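Local coordinates for protein ATP-dependent DNA helicase PIF1 (Candida albicans, PDB 7OTJ) that couples ATP hydrolysis to 5'-3' unwinding of DNA, probably resolving G-quadruplexes and forked RNA-DNA hybrids to keep nuclear and mitochondrial genomes stable, at residues V19-G25 / Q138-D144. Sequence-based numbering, arbitrary orientation.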
loop_
_atom_site.group_PDB
_atom_site.type_symbol
_atom_site.label_atom_id
_atom_site.label_comp_id
_atom_site.label_asym_id
_atom_site.label_seq_id
_atom_site.Cartn_x
_atom_site.Cartn_y
_atom_site.Cartn_z
ATOM N N VAL A 19 23.732 0.227 -10.714
ATOM C CA VAL A 19 23.687 1.615 -10.272
ATOM C C VAL A 19 22.527 1.814 -9.306
ATOM O O VAL A 19 21.402 1.366 -9.560
ATOM C CB VAL A 19 23.565 2.560 -11.476
ATOM C CG1 VAL A 19 23.580 4.008 -11.011
ATOM C CG2 VAL A 19 24.681 2.292 -12.471
ATOM N N SER A 20 22.794 2.507 -8.203
ATOM C CA SER A 20 21.735 2.943 -7.306
ATOM C C SER A 20 21.038 4.147 -7.922
ATOM O O SER A 20 21.689 5.133 -8.285
ATOM C CB SER A 20 22.301 3.286 -5.930
ATOM O OG SER A 20 22.627 2.108 -5.212
ATOM N N LEU A 21 19.720 4.059 -8.070
ATOM C CA LEU A 21 19.025 5.098 -8.806
ATOM C C LEU A 21 17.597 5.251 -8.311
ATOM O O LEU A 21 17.046 4.385 -7.622
ATOM C CB LEU A 21 19.041 4.805 -10.313
ATOM C CG LEU A 21 18.456 3.503 -10.865
ATOM C CD1 LEU A 21 16.918 3.547 -10.942
ATOM C CD2 LEU A 21 19.051 3.241 -12.240
ATOM N N PHE A 22 17.007 6.375 -8.698
ATOM C CA PHE A 22 15.600 6.679 -8.500
ATOM C C PHE A 22 14.985 6.925 -9.868
ATOM O O PHE A 22 15.517 7.713 -10.654
ATOM C CB PHE A 22 15.447 7.900 -7.591
ATOM C CG PHE A 22 14.106 8.584 -7.677
ATOM C CD1 PHE A 22 12.941 7.934 -7.300
ATOM C CD2 PHE A 22 14.022 9.904 -8.089
ATOM C CE1 PHE A 22 11.721 8.580 -7.358
ATOM C CE2 PHE A 22 12.811 10.554 -8.147
ATOM C CZ PHE A 22 11.658 9.896 -7.780
ATOM N N TYR A 23 13.901 6.230 -10.178
ATOM C CA TYR A 23 13.207 6.488 -11.427
ATOM C C TYR A 23 11.771 6.896 -11.132
ATOM O O TYR A 23 11.128 6.358 -10.222
ATOM C CB TYR A 23 13.291 5.301 -12.392
ATOM C CG TYR A 23 12.496 4.067 -12.052
ATOM C CD1 TYR A 23 11.231 3.866 -12.592
ATOM C CD2 TYR A 23 13.030 3.072 -11.243
ATOM C CE1 TYR A 23 10.508 2.722 -12.311
ATOM C CE2 TYR A 23 12.310 1.922 -10.956
ATOM C CZ TYR A 23 11.051 1.754 -11.495
ATOM O OH TYR A 23 10.327 0.614 -11.217
ATOM N N THR A 24 11.310 7.911 -11.860
ATOM C CA THR A 24 10.047 8.563 -11.552
ATOM C C THR A 24 9.183 8.752 -12.795
ATOM O O THR A 24 9.541 8.304 -13.893
ATOM C CB THR A 24 10.325 9.908 -10.876
ATOM O OG1 THR A 24 9.142 10.375 -10.217
ATOM C CG2 THR A 24 10.807 10.938 -11.887
ATOM N N GLY A 25 8.056 9.421 -12.629
ATOM C CA GLY A 25 7.105 9.643 -13.700
ATOM C C GLY A 25 5.718 9.808 -13.128
ATOM O O GLY A 25 5.434 9.422 -11.996
ATOM N N GLN A 138 22.421 -1.865 -3.206
ATOM C CA GLN A 138 21.948 -1.071 -4.331
ATOM C C GLN A 138 20.544 -0.552 -4.019
ATOM O O GLN A 138 19.615 -1.339 -3.799
ATOM C CB GLN A 138 21.948 -1.897 -5.615
ATOM C CG GLN A 138 21.456 -1.133 -6.844
ATOM C CD GLN A 138 21.253 -2.032 -8.054
ATOM O OE1 GLN A 138 21.525 -3.232 -8.006
ATOM N NE2 GLN A 138 20.771 -1.451 -9.145
ATOM N N LEU A 139 20.392 0.765 -3.981
ATOM C CA LEU A 139 19.105 1.374 -3.691
ATOM C C LEU A 139 18.377 1.653 -5.000
ATOM O O LEU A 139 18.939 2.277 -5.907
ATOM C CB LEU A 139 19.298 2.661 -2.892
ATOM C CG LEU A 139 18.044 3.417 -2.470
ATOM C CD1 LEU A 139 17.190 2.549 -1.567
ATOM C CD2 LEU A 139 18.441 4.696 -1.764
ATOM N N VAL A 140 17.140 1.168 -5.102
ATOM C CA VAL A 140 16.283 1.399 -6.266
ATOM C C VAL A 140 15.012 2.056 -5.747
ATOM O O VAL A 140 14.110 1.374 -5.246
ATOM C CB VAL A 140 15.961 0.112 -7.032
ATOM C CG1 VAL A 140 14.993 0.409 -8.192
ATOM C CG2 VAL A 140 17.244 -0.571 -7.534
ATOM N N ALA A 141 14.948 3.381 -5.828
ATOM C CA ALA A 141 13.771 4.125 -5.407
ATOM C C ALA A 141 12.841 4.357 -6.587
ATOM O O ALA A 141 13.285 4.675 -7.694
ATOM C CB ALA A 141 14.171 5.464 -4.790
ATOM N N CYS A 142 11.543 4.236 -6.334
ATOM C CA CYS A 142 10.548 4.311 -7.393
ATOM C C CYS A 142 9.316 5.026 -6.862
ATOM O O CYS A 142 8.779 4.639 -5.821
ATOM C CB CYS A 142 10.192 2.909 -7.895
ATOM S SG CYS A 142 8.830 2.844 -9.062
ATOM N N GLY A 143 8.870 6.060 -7.565
ATOM C CA GLY A 143 7.663 6.749 -7.147
ATOM C C GLY A 143 7.548 8.112 -7.809
ATOM O O GLY A 143 8.168 8.376 -8.838
ATOM N N ASP A 144 6.742 8.966 -7.180
ATOM C CA ASP A 144 6.358 10.250 -7.759
ATOM C C ASP A 144 6.146 11.215 -6.603
ATOM O O ASP A 144 5.211 11.034 -5.818
ATOM C CB ASP A 144 5.095 10.103 -8.611
ATOM C CG ASP A 144 4.654 11.415 -9.254
ATOM O OD1 ASP A 144 5.440 12.391 -9.254
ATOM O OD2 ASP A 144 3.506 11.472 -9.763
#
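Tyr23 has CG between its backbone N and carbonyl carbon (chi1 71°), and this turns the ring over Cys142 of the adjacent strand. Cys142 CB lies over a ring face, 4.2 Å from the Tyr23 centroid. Its sulfur sits obliquely, with SG 3.5 Å from Tyr23 CZ. Val140 CG1 meets the same ring at its edge. Tyr23 OH hydrogen-bonds to Lys31 O, which ties the ring to helix 31-45.

Phe22 and Ala141 pair on the other face of the sheet. Phe22 CG is anti to its backbone N (chi1 161°). This lays the ring along the neighbouring strand toward Gly143, with CD1 3.7 Å from Ala141 CB and the backbone of Ala141 to Gly143 at its edge. Trp176 meets Phe22 edge-to-face.

The two strands run parallel, Leu21 beside Val140 and Tyr23 beside Cys142. Leu21 N donates to Leu139 O, Ala141 N to Leu21 O and Tyr23 N to Ala141 O. The bond from Gly143 N to Tyr23 O is weak. Side chains add bonds toward both ends. Leu139 N donates to Ser20 OG at 2.9 Å. Gln138 NE2 reaches Val19 O at 2.9 Å from above the carbonyl plane, and also bonds to Val15 O. Thr24 OG1 donates to a lone pair of Gly143 O, in the carbonyl plane, at 2.6 Å.

These are two inner strands of the parallel sheet of the P-loop NTPase domain. Strand 21-25 runs into the ATP-binding loop, where Gly25 O accepts from Lys31 NZ. The side chain of Asp144 comes within about 5 Å of the bound tetrafluoroaluminate (nearest atoms) and forms a salt bridge with Arg206. Side-chain bonds thus flank the backbone bonds toward both ends, with that of Thr24 at the end leading to the P-loop.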